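Local coordinates for pilus tip adhesin Cpa (Streptococcus pyogenes, PDB 4C0Z), which forms part of the pilus tip and can bind covalently, through reactive thioester bonds, to targets on the host cell surface, so mediating adhesion of the pili to host cells, at residues 12-15 against 16-19; 31-34 against 35-38; 162-165 against 166-170. One frame throughout, in Å; residues are numbered along the deposited sequence.

Contact 1 (12-15 against 16-19); sequences SSVQ and DYPW
A type II beta turn from V14 to Y17, overlapped at V14 by an ST turn that starts at S12, folds the chain back on itself just before the first strand of the barrel. The turn closes through Y17 N, which donates to V14 O at 3.2 Å with an N-H...O angle of 156°. D16 occupies the third position of the turn with a positive phi of 74°, as is characteristic of this turn type.

S12 links the two turns through one hydroxyl. With OG anti to the backbone N (chi1 -178°), the hydroxyl is carried back beside its own carbonyl carbon and into the bend. There S12 OG accepts from V14 N at 3.0 Å, the bond that defines the ST turn. The same S12 OG gives its proton to Y17 O, 2.6 Å away, from above the plane of that carbonyl. A single side-chain oxygen thus bridges both arms of the bend, and S12 CB packs against P18 CA at 3.7 Å. A water can add a second link, accepting from S12 N and lying in bonding reach of P18 O.

Apolar contact is modest: V14 CG1 meets Y17 CD1 at 3.8 Å, approaching the ring obliquely, while Q15 O lies at the ring edge, 3.4 Å from Y17 CD1.

The bend lies on the surface and leads straight into strand 19-23. W73 of strand 72-78 touches S12, K75 of the same strand touches Y17, and S199, in the loop after strand 191-198, meets both V14 and Y17.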
ATOM      1  N   SER I  12     -21.977  14.684  -4.161  1.00 39.79           N
ATOM      2  CA  SER I  12     -20.658  15.312  -4.022  1.00 38.51           C
ATOM      3  C   SER I  12     -20.731  16.798  -3.664  1.00 43.50           C
ATOM      4  O   SER I  12     -21.643  17.488  -4.047  1.00 41.59           O
ATOM      5  CB  SER I  12     -19.818  15.119  -5.282  1.00 37.90           C
ATOM      6  OG  SER I  12     -18.532  15.686  -5.108  1.00 38.68           O
ATOM      7  N   SER I  13     -19.737  17.248  -2.884  1.00 42.97           N
ATOM      8  CA  SER I  13     -19.544  18.637  -2.462  1.00 44.20           C
ATOM      9  C   SER I  13     -18.349  19.192  -3.255  1.00 47.62           C
ATOM     10  O   SER I  13     -17.991  20.354  -3.093  1.00 49.75           O
ATOM     11  CB  SER I  13     -19.282  18.696  -0.955  1.00 46.92           C
ATOM     12  OG  SER I  13     -18.242  17.813  -0.562  1.00 51.78           O
ATOM     13  N   VAL I  14     -17.732  18.356  -4.111  1.00 41.97           N
ATOM     14  CA  VAL I  14     -16.580  18.751  -4.926  1.00 40.94           C
ATOM     15  C   VAL I  14     -16.938  18.915  -6.425  1.00 45.87           C
ATOM     16  O   VAL I  14     -17.335  17.951  -7.088  1.00 42.85           O
ATOM     17  CB  VAL I  14     -15.372  17.794  -4.723  1.00 42.21           C
ATOM     18  CG1 VAL I  14     -14.160  18.279  -5.511  1.00 42.35           C
ATOM     19  CG2 VAL I  14     -15.007  17.651  -3.245  1.00 40.42           C
ATOM     20  N   GLN I  15     -16.735  20.137  -6.959  1.00 47.41           N
ATOM     21  CA  GLN I  15     -16.910  20.461  -8.369  1.00 49.68           C
ATOM     22  C   GLN I  15     -15.996  19.576  -9.241  1.00 52.46           C
ATOM     23  O   GLN I  15     -14.812  19.445  -8.942  1.00 50.27           O
ATOM     24  CB  GLN I  15     -16.618  21.952  -8.600  1.00 53.84           C
ATOM     25  CG  GLN I  15     -16.823  22.461 -10.038  1.00 70.10           C
ATOM     26  CD  GLN I  15     -18.239  22.347 -10.557  1.00 86.84           C
ATOM     27  OE1 GLN I  15     -18.455  21.980 -11.714  1.00 87.00           O
ATOM     28  NE2 GLN I  15     -19.235  22.644  -9.726  1.00 72.78           N
ATOM     29  N   ASP I  16     -16.577  18.954 -10.302  1.00 50.60           N
ATOM     30  CA  ASP I  16     -15.932  18.031 -11.264  1.00 49.68           C
ATOM     31  C   ASP I  16     -15.640  16.622 -10.707  1.00 45.55           C
ATOM     32  O   ASP I  16     -15.104  15.796 -11.434  1.00 43.74           O
ATOM     33  CB  ASP I  16     -14.654  18.625 -11.910  1.00 52.86           C
ATOM     34  CG  ASP I  16     -14.830  19.941 -12.647  1.00 76.47           C
ATOM     35  OD1 ASP I  16     -15.949  20.201 -13.151  1.00 81.09           O
ATOM     36  OD2 ASP I  16     -13.836  20.679 -12.775  1.00 85.33           O
ATOM     37  N   TYR I  17     -15.984  16.341  -9.446  1.00 39.60           N
ATOM     38  CA  TYR I  17     -15.767  15.031  -8.836  1.00 38.45           C
ATOM     39  C   TYR I  17     -17.114  14.502  -8.298  1.00 43.37           C
ATOM     40  O   TYR I  17     -17.306  14.461  -7.083  1.00 41.19           O
ATOM     41  CB  TYR I  17     -14.665  15.104  -7.735  1.00 37.70           C
ATOM     42  CG  TYR I  17     -13.276  15.365  -8.290  1.00 40.79           C
ATOM     43  CD1 TYR I  17     -12.911  16.628  -8.752  1.00 44.44           C
ATOM     44  CD2 TYR I  17     -12.348  14.338  -8.412  1.00 40.22           C
ATOM     45  CE1 TYR I  17     -11.661  16.862  -9.318  1.00 47.02           C
ATOM     46  CE2 TYR I  17     -11.073  14.572  -8.938  1.00 41.45           C
ATOM     47  CZ  TYR I  17     -10.741  15.836  -9.399  1.00 51.71           C
ATOM     48  OH  TYR I  17      -9.522  16.090  -9.966  1.00 52.61           O
ATOM     49  N   PRO I  18     -18.065  14.087  -9.179  1.00 41.50           N
ATOM     50  CA  PRO I  18     -19.395  13.681  -8.685  1.00 40.71           C
ATOM     51  C   PRO I  18     -19.558  12.232  -8.195  1.00 42.67           C
ATOM     52  O   PRO I  18     -20.558  11.932  -7.529  1.00 40.33           O
ATOM     53  CB  PRO I  18     -20.282  13.963  -9.887  1.00 44.77           C
ATOM     54  CG  PRO I  18     -19.407  13.670 -11.046  1.00 49.29           C
ATOM     55  CD  PRO I  18     -18.034  14.088 -10.663  1.00 44.30           C
ATOM     56  N   TRP I  19     -18.603  11.340  -8.544  1.00 39.20           N
ATOM     57  CA  TRP I  19     -18.663   9.932  -8.185  1.00 38.25           C
ATOM     58  C   TRP I  19     -18.271   9.673  -6.752  1.00 38.01           C
ATOM     59  O   TRP I  19     -17.288  10.223  -6.262  1.00 35.34           O
ATOM     60  CB  TRP I  19     -17.815   9.078  -9.137  1.00 37.78           C
ATOM     61  CG  TRP I  19     -18.387   8.985 -10.520  1.00 41.09           C
ATOM     62  CD1 TRP I  19     -18.248   9.893 -11.535  1.00 45.28           C
ATOM     63  CD2 TRP I  19     -19.217   7.933 -11.031  1.00 42.87           C
ATOM     64  NE1 TRP I  19     -18.945   9.472 -12.648  1.00 46.17           N
ATOM     65  CE2 TRP I  19     -19.550   8.272 -12.367  1.00 48.19           C
ATOM     66  CE3 TRP I  19     -19.723   6.735 -10.487  1.00 43.54           C
ATOM     67  CZ2 TRP I  19     -20.338   7.440 -13.174  1.00 50.17           C
ATOM     68  CZ3 TRP I  19     -20.515   5.919 -11.289  1.00 47.13           C
ATOM     69  CH2 TRP I  19     -20.815   6.273 -12.610  1.00 50.47           C
TER
HETATM   70  O   HOH W   1     -22.561  13.763  -6.734  1.00 30.40           O

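Contact 2 (31-34 against 35-38); sequences DYSP and LKTY
S33 and K36 close a type I beta turn in the long connection between strands 19-23 and 41-44. K36 N donates to S33 O at 3.3 Å in a nearly straight bond (166°). The S33 side chain supports the same corner: holding OG anti to its own nitrogen (chi1 172°) swings the hydroxyl forward over the turn, where it takes a weak bond from L35 N. Alongside, S33 CB packs against K36 CG at 3.9 Å, so aliphatic contact accompanies the polar closure.

Further out, a water bridges the turn by donating to K36 O and, weakly, to S33 O. Y25 positions the incoming arm: its OH is hydrogen-bonded to S33 N, and its ring meets that of Y32 edge-to-face. On the outgoing arm, K36 touches L157 of helix 151-157, and the OH of Y38 is bonded to OD1 of N125 on helix 123-138. L35 packs on D200 of a second copy of the protein in the assembly.

Extended beyond CG, the chain of K36 leaves NZ 4.2 Å from OD1 of D31, a poorly ordered residue, so the spacing is approximate; the opposite charges stop short of a salt bridge.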
ATOM      1  N   ASP I  31     -21.513 -11.483   6.571  1.00 58.91           N
ATOM      2  CA  ASP I  31     -20.348 -12.080   7.251  1.00 58.28           C
ATOM      3  C   ASP I  31     -19.224 -11.068   7.519  1.00 55.21           C
ATOM      4  O   ASP I  31     -18.088 -11.471   7.770  1.00 54.69           O
ATOM      5  CB  ASP I  31     -19.816 -13.333   6.509  1.00 62.96           C
ATOM      6  CG  ASP I  31     -19.405 -14.493   7.407  1.00 82.33           C
ATOM      7  OD1 ASP I  31     -18.446 -14.328   8.201  1.00 80.85           O
ATOM      8  OD2 ASP I  31     -19.989 -15.588   7.262  1.00 96.70           O
ATOM      9  N   TYR I  32     -19.546  -9.760   7.516  1.00 45.37           N
ATOM     10  CA  TYR I  32     -18.568  -8.708   7.747  1.00 40.09           C
ATOM     11  C   TYR I  32     -17.848  -8.845   9.082  1.00 42.04           C
ATOM     12  O   TYR I  32     -18.492  -8.986  10.122  1.00 41.56           O
ATOM     13  CB  TYR I  32     -19.208  -7.299   7.664  1.00 37.62           C
ATOM     14  CG  TYR I  32     -18.244  -6.201   8.077  1.00 33.25           C
ATOM     15  CD1 TYR I  32     -17.162  -5.854   7.266  1.00 32.30           C
ATOM     16  CD2 TYR I  32     -18.365  -5.560   9.310  1.00 32.52           C
ATOM     17  CE1 TYR I  32     -16.235  -4.897   7.668  1.00 28.16           C
ATOM     18  CE2 TYR I  32     -17.462  -4.574   9.705  1.00 30.74           C
ATOM     19  CZ  TYR I  32     -16.405  -4.242   8.873  1.00 33.58           C
ATOM     20  OH  TYR I  32     -15.485  -3.299   9.236  1.00 32.68           O
ATOM     21  N   SER I  33     -16.515  -8.725   9.048  1.00 36.23           N
ATOM     22  CA  SER I  33     -15.672  -8.688  10.240  1.00 35.43           C
ATOM     23  C   SER I  33     -14.689  -7.524  10.078  1.00 37.73           C
ATOM     24  O   SER I  33     -13.997  -7.461   9.057  1.00 35.47           O
ATOM     25  CB  SER I  33     -14.917 -10.000  10.437  1.00 37.54           C
ATOM     26  OG  SER I  33     -13.999  -9.800  11.493  1.00 41.39           O
ATOM     27  N   PRO I  34     -14.584  -6.612  11.071  1.00 34.26           N
ATOM     28  CA  PRO I  34     -13.633  -5.503  10.949  1.00 31.92           C
ATOM     29  C   PRO I  34     -12.159  -5.932  11.100  1.00 37.36           C
ATOM     30  O   PRO I  34     -11.267  -5.116  10.887  1.00 35.27           O
ATOM     31  CB  PRO I  34     -14.063  -4.549  12.062  1.00 33.44           C
ATOM     32  CG  PRO I  34     -14.668  -5.407  13.075  1.00 39.84           C
ATOM     33  CD  PRO I  34     -15.307  -6.561  12.360  1.00 37.49           C
ATOM     34  N   LEU I  35     -11.916  -7.210  11.431  1.00 35.56           N
ATOM     35  CA  LEU I  35     -10.578  -7.763  11.603  1.00 36.08           C
ATOM     36  C   LEU I  35     -10.071  -8.482  10.348  1.00 40.34           C
ATOM     37  O   LEU I  35      -8.918  -8.897  10.320  1.00 40.19           O
ATOM     38  CB  LEU I  35     -10.533  -8.710  12.824  1.00 37.97           C
ATOM     39  CG  LEU I  35     -10.994  -8.156  14.166  1.00 43.42           C
ATOM     40  CD1 LEU I  35     -10.867  -9.224  15.226  1.00 45.71           C
ATOM     41  CD2 LEU I  35     -10.208  -6.899  14.564  1.00 45.23           C
ATOM     42  N   LYS I  36     -10.918  -8.604   9.314  1.00 37.58           N
ATOM     43  CA  LYS I  36     -10.570  -9.272   8.057  1.00 36.49           C
ATOM     44  C   LYS I  36     -10.111  -8.264   7.024  1.00 37.30           C
ATOM     45  O   LYS I  36     -10.735  -7.213   6.862  1.00 36.95           O
ATOM     46  CB  LYS I  36     -11.744 -10.114   7.539  1.00 39.00           C
ATOM     47  CG  LYS I  36     -11.924 -11.413   8.308  1.00 48.33           C
ATOM     48  CD  LYS I  36     -13.021 -12.275   7.714  1.00 51.27           C
ATOM     49  CE  LYS I  36     -13.181 -13.561   8.482  1.00 69.46           C
ATOM     50  NZ  LYS I  36     -14.231 -14.429   7.887  1.00 79.76           N
ATOM     51  N   THR I  37      -9.020  -8.584   6.329  1.00 33.71           N
ATOM     52  CA  THR I  37      -8.409  -7.724   5.305  1.00 32.84           C
ATOM     53  C   THR I  37      -9.142  -7.772   3.940  1.00 36.62           C
ATOM     54  O   THR I  37      -8.515  -7.542   2.901  1.00 36.93           O
ATOM     55  CB  THR I  37      -6.912  -8.073   5.145  1.00 34.64           C
ATOM     56  OG1 THR I  37      -6.782  -9.489   4.932  1.00 34.67           O
ATOM     57  CG2 THR I  37      -6.074  -7.607   6.322  1.00 28.23           C
ATOM     58  N   TYR I  38     -10.457  -8.026   3.939  1.00 31.46           N
ATOM     59  CA  TYR I  38     -11.203  -8.039   2.690  1.00 31.51           C
ATOM     60  C   TYR I  38     -11.584  -6.599   2.303  1.00 33.12           C
ATOM     61  O   TYR I  38     -11.604  -5.705   3.150  1.00 26.77           O
ATOM     62  CB  TYR I  38     -12.488  -8.873   2.829  1.00 34.11           C
ATOM     63  CG  TYR I  38     -12.314 -10.374   2.837  1.00 37.89           C
ATOM     64  CD1 TYR I  38     -11.594 -11.019   1.832  1.00 41.37           C
ATOM     65  CD2 TYR I  38     -12.987 -11.168   3.768  1.00 38.35           C
ATOM     66  CE1 TYR I  38     -11.489 -12.411   1.796  1.00 44.83           C
ATOM     67  CE2 TYR I  38     -12.888 -12.560   3.742  1.00 39.63           C
ATOM     68  CZ  TYR I  38     -12.142 -13.180   2.751  1.00 46.53           C
ATOM     69  OH  TYR I  38     -12.037 -14.562   2.743  1.00 45.41           O
TER
HETATM   70  O   HOH W   2     -12.329  -4.945   7.628  1.00 40.97           O

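Contact 3 (162-165 against 166-170); sequences QQLQ and LMRNA
The first torsions of L164 and R168 differ, and the difference brings their ends together one helical turn apart. L164 places CG anti to its backbone N (chi1 -177°); R168 holds CG anti to the carbonyl carbon (chi1 -73°) and stays extended as far as NE. The leucine branch consequently covers one face of the guanidinium: L164 CD2 sits 3.4 Å above its plane, displaced toward the rim, and 3.5 Å from R168 NH1. In the backbone R168 N donates to L164 O at 3.0 Å, one of four such i to i+4 bonds between 162-165 and 166-169, with A170 N to L166 O continuing the series along helix 161-174.

M167 curls back so that its CE lies 3.2 Å from Q163 O, and it also packs on V129 of helix 123-138. The Q163 amide is held by the loop and the start of that helix: NE2 donates to G120 O, while OE1 accepts from D122 N and N125 ND2. L166 CD1 lies 3.6 Å from Q162 NE2.

R168 NE is bonded to A149 O, ahead of helix 151-157. With leucine carbon on one face and at least this bond at NE, the guanidinium is probably restricted in its rotation.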
ATOM      1  N   GLN I 162      -8.364 -25.678  -0.051  1.00 76.91           N
ATOM      2  CA  GLN I 162      -9.153 -25.669  -1.288  1.00 78.26           C
ATOM      3  C   GLN I 162      -9.228 -24.245  -1.877  1.00 78.70           C
ATOM      4  O   GLN I 162      -8.864 -24.057  -3.040  1.00 78.97           O
ATOM      5  CB  GLN I 162     -10.552 -26.284  -1.036  1.00 82.07           C
ATOM      6  CG  GLN I 162     -11.538 -26.232  -2.220  1.00101.78           C
ATOM      7  CD  GLN I 162     -12.663 -25.214  -2.069  1.00124.77           C
ATOM      8  OE1 GLN I 162     -12.928 -24.650  -0.991  1.00116.75           O
ATOM      9  NE2 GLN I 162     -13.376 -24.972  -3.160  1.00117.97           N
ATOM     10  N   GLN I 163      -9.656 -23.247  -1.060  1.00 70.75           N
ATOM     11  CA  GLN I 163      -9.753 -21.849  -1.478  1.00 67.49           C
ATOM     12  C   GLN I 163      -8.382 -21.291  -1.834  1.00 69.63           C
ATOM     13  O   GLN I 163      -8.236 -20.677  -2.889  1.00 67.95           O
ATOM     14  CB  GLN I 163     -10.431 -20.978  -0.400  1.00 65.47           C
ATOM     15  CG  GLN I 163     -11.948 -21.118  -0.334  1.00 69.15           C
ATOM     16  CD  GLN I 163     -12.633 -20.648  -1.598  1.00 80.33           C
ATOM     17  OE1 GLN I 163     -12.651 -19.454  -1.931  1.00 70.93           O
ATOM     18  NE2 GLN I 163     -13.215 -21.589  -2.325  1.00 73.92           N
ATOM     19  N   LEU I 164      -7.375 -21.537  -0.975  1.00 66.72           N
ATOM     20  CA  LEU I 164      -6.001 -21.073  -1.176  1.00 65.24           C
ATOM     21  C   LEU I 164      -5.392 -21.566  -2.496  1.00 72.08           C
ATOM     22  O   LEU I 164      -4.808 -20.756  -3.222  1.00 71.21           O
ATOM     23  CB  LEU I 164      -5.111 -21.429   0.032  1.00 64.60           C
ATOM     24  CG  LEU I 164      -3.648 -20.938   0.004  1.00 67.59           C
ATOM     25  CD1 LEU I 164      -3.552 -19.392   0.008  1.00 63.73           C
ATOM     26  CD2 LEU I 164      -2.872 -21.524   1.156  1.00 69.21           C
ATOM     27  N   GLN I 165      -5.560 -22.868  -2.827  1.00 71.57           N
ATOM     28  CA  GLN I 165      -5.043 -23.431  -4.075  1.00 73.89           C
ATOM     29  C   GLN I 165      -5.726 -22.820  -5.304  1.00 78.76           C
ATOM     30  O   GLN I 165      -5.030 -22.478  -6.261  1.00 78.21           O
ATOM     31  CB  GLN I 165      -5.126 -24.977  -4.069  1.00 79.34           C
ATOM     32  CG  GLN I 165      -4.449 -25.713  -5.230  1.00 79.19           C
ATOM     33  CD  GLN I 165      -3.139 -25.128  -5.700  1.00 89.63           C
ATOM     34  OE1 GLN I 165      -2.154 -24.996  -4.956  1.00 84.18           O
ATOM     35  NE2 GLN I 165      -3.103 -24.797  -6.979  1.00 77.40           N
ATOM     36  N   LEU I 166      -7.071 -22.651  -5.264  1.00 76.56           N
ATOM     37  CA  LEU I 166      -7.841 -22.041  -6.356  1.00 76.85           C
ATOM     38  C   LEU I 166      -7.413 -20.588  -6.575  1.00 76.35           C
ATOM     39  O   LEU I 166      -7.254 -20.166  -7.724  1.00 77.36           O
ATOM     40  CB  LEU I 166      -9.353 -22.099  -6.074  1.00 77.38           C
ATOM     41  CG  LEU I 166     -10.058 -23.459  -6.185  1.00 86.49           C
ATOM     42  CD1 LEU I 166     -11.486 -23.350  -5.705  1.00 86.71           C
ATOM     43  CD2 LEU I 166     -10.039 -23.999  -7.610  1.00 91.11           C
ATOM     44  N   MET I 167      -7.188 -19.844  -5.473  1.00 68.24           N
ATOM     45  CA  MET I 167      -6.779 -18.442  -5.526  1.00 64.62           C
ATOM     46  C   MET I 167      -5.407 -18.277  -6.172  1.00 66.16           C
ATOM     47  O   MET I 167      -5.258 -17.450  -7.071  1.00 64.58           O
ATOM     48  CB  MET I 167      -6.838 -17.795  -4.134  1.00 64.01           C
ATOM     49  CG  MET I 167      -8.252 -17.498  -3.673  1.00 67.64           C
ATOM     50  SD  MET I 167      -8.251 -16.725  -2.045  1.00 69.44           S
ATOM     51  CE  MET I 167      -8.490 -18.044  -1.071  1.00 67.33           C
ATOM     52  N   ARG I 168      -4.431 -19.109  -5.759  1.00 62.98           N
ATOM     53  CA  ARG I 168      -3.062 -19.110  -6.285  1.00 63.22           C
ATOM     54  C   ARG I 168      -3.020 -19.393  -7.789  1.00 71.37           C
ATOM     55  O   ARG I 168      -2.292 -18.721  -8.531  1.00 70.07           O
ATOM     56  CB  ARG I 168      -2.198 -20.114  -5.511  1.00 63.94           C
ATOM     57  CG  ARG I 168      -1.860 -19.647  -4.110  1.00 68.82           C
ATOM     58  CD  ARG I 168      -1.111 -20.687  -3.311  1.00 76.61           C
ATOM     59  NE  ARG I 168      -0.518 -20.073  -2.125  1.00 80.77           N
ATOM     60  CZ  ARG I 168      -0.085 -20.734  -1.056  1.00 95.47           C
ATOM     61  NH1 ARG I 168      -0.173 -22.058  -1.002  1.00 85.72           N
ATOM     62  NH2 ARG I 168       0.442 -20.074  -0.032  1.00 77.98           N
ATOM     63  N   ASN I 169      -3.830 -20.363  -8.238  1.00 73.00           N
ATOM     64  CA  ASN I 169      -3.917 -20.748  -9.645  1.00 77.11           C
ATOM     65  C   ASN I 169      -4.584 -19.661 -10.486  1.00 80.80           C
ATOM     66  O   ASN I 169      -4.121 -19.383 -11.599  1.00 83.58           O
ATOM     67  CB  ASN I 169      -4.640 -22.090  -9.808  1.00 82.81           C
ATOM     68  CG  ASN I 169      -4.018 -22.993 -10.844  1.00115.08           C
ATOM     69  OD1 ASN I 169      -3.623 -22.562 -11.938  1.00109.79           O
ATOM     70  ND2 ASN I 169      -3.832 -24.258 -10.483  1.00113.65           N
ATOM     71  N   ALA I 170      -5.656 -19.036  -9.947  1.00 73.20           N
ATOM     72  CA  ALA I 170      -6.384 -17.968 -10.632  1.00 71.45           C
ATOM     73  C   ALA I 170      -5.521 -16.714 -10.798  1.00 72.80           C
ATOM     74  O   ALA I 170      -5.577 -16.095 -11.859  1.00 74.00           O
ATOM     75  CB  ALA I 170      -7.673 -17.645  -9.902  1.00 70.21           C
TER

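Overall arrangement
All three contacts belong to the N-terminal thioester domain of a longer adhesin. Contacts 1 and 2 are surface bends flanking the first part of the barrel, one entering strand 19-23 and the other lying between that strand and 41-44; contact 3 is partly buried on a helix outside the barrel. The bends rely on a serine hydroxyl, a single turn-closing bond and a bridging water, whereas contact 3 uses repeating helical bonds, with part of its side chains packed inward. Contacts 1 and 3 lie on opposite sides of the chain's centre, about 39 Å apart between centres. Contacts 2 and 3 approach to about 6 Å at their nearest atoms, and both reach helices 123-138 and 151-157, sharing N125.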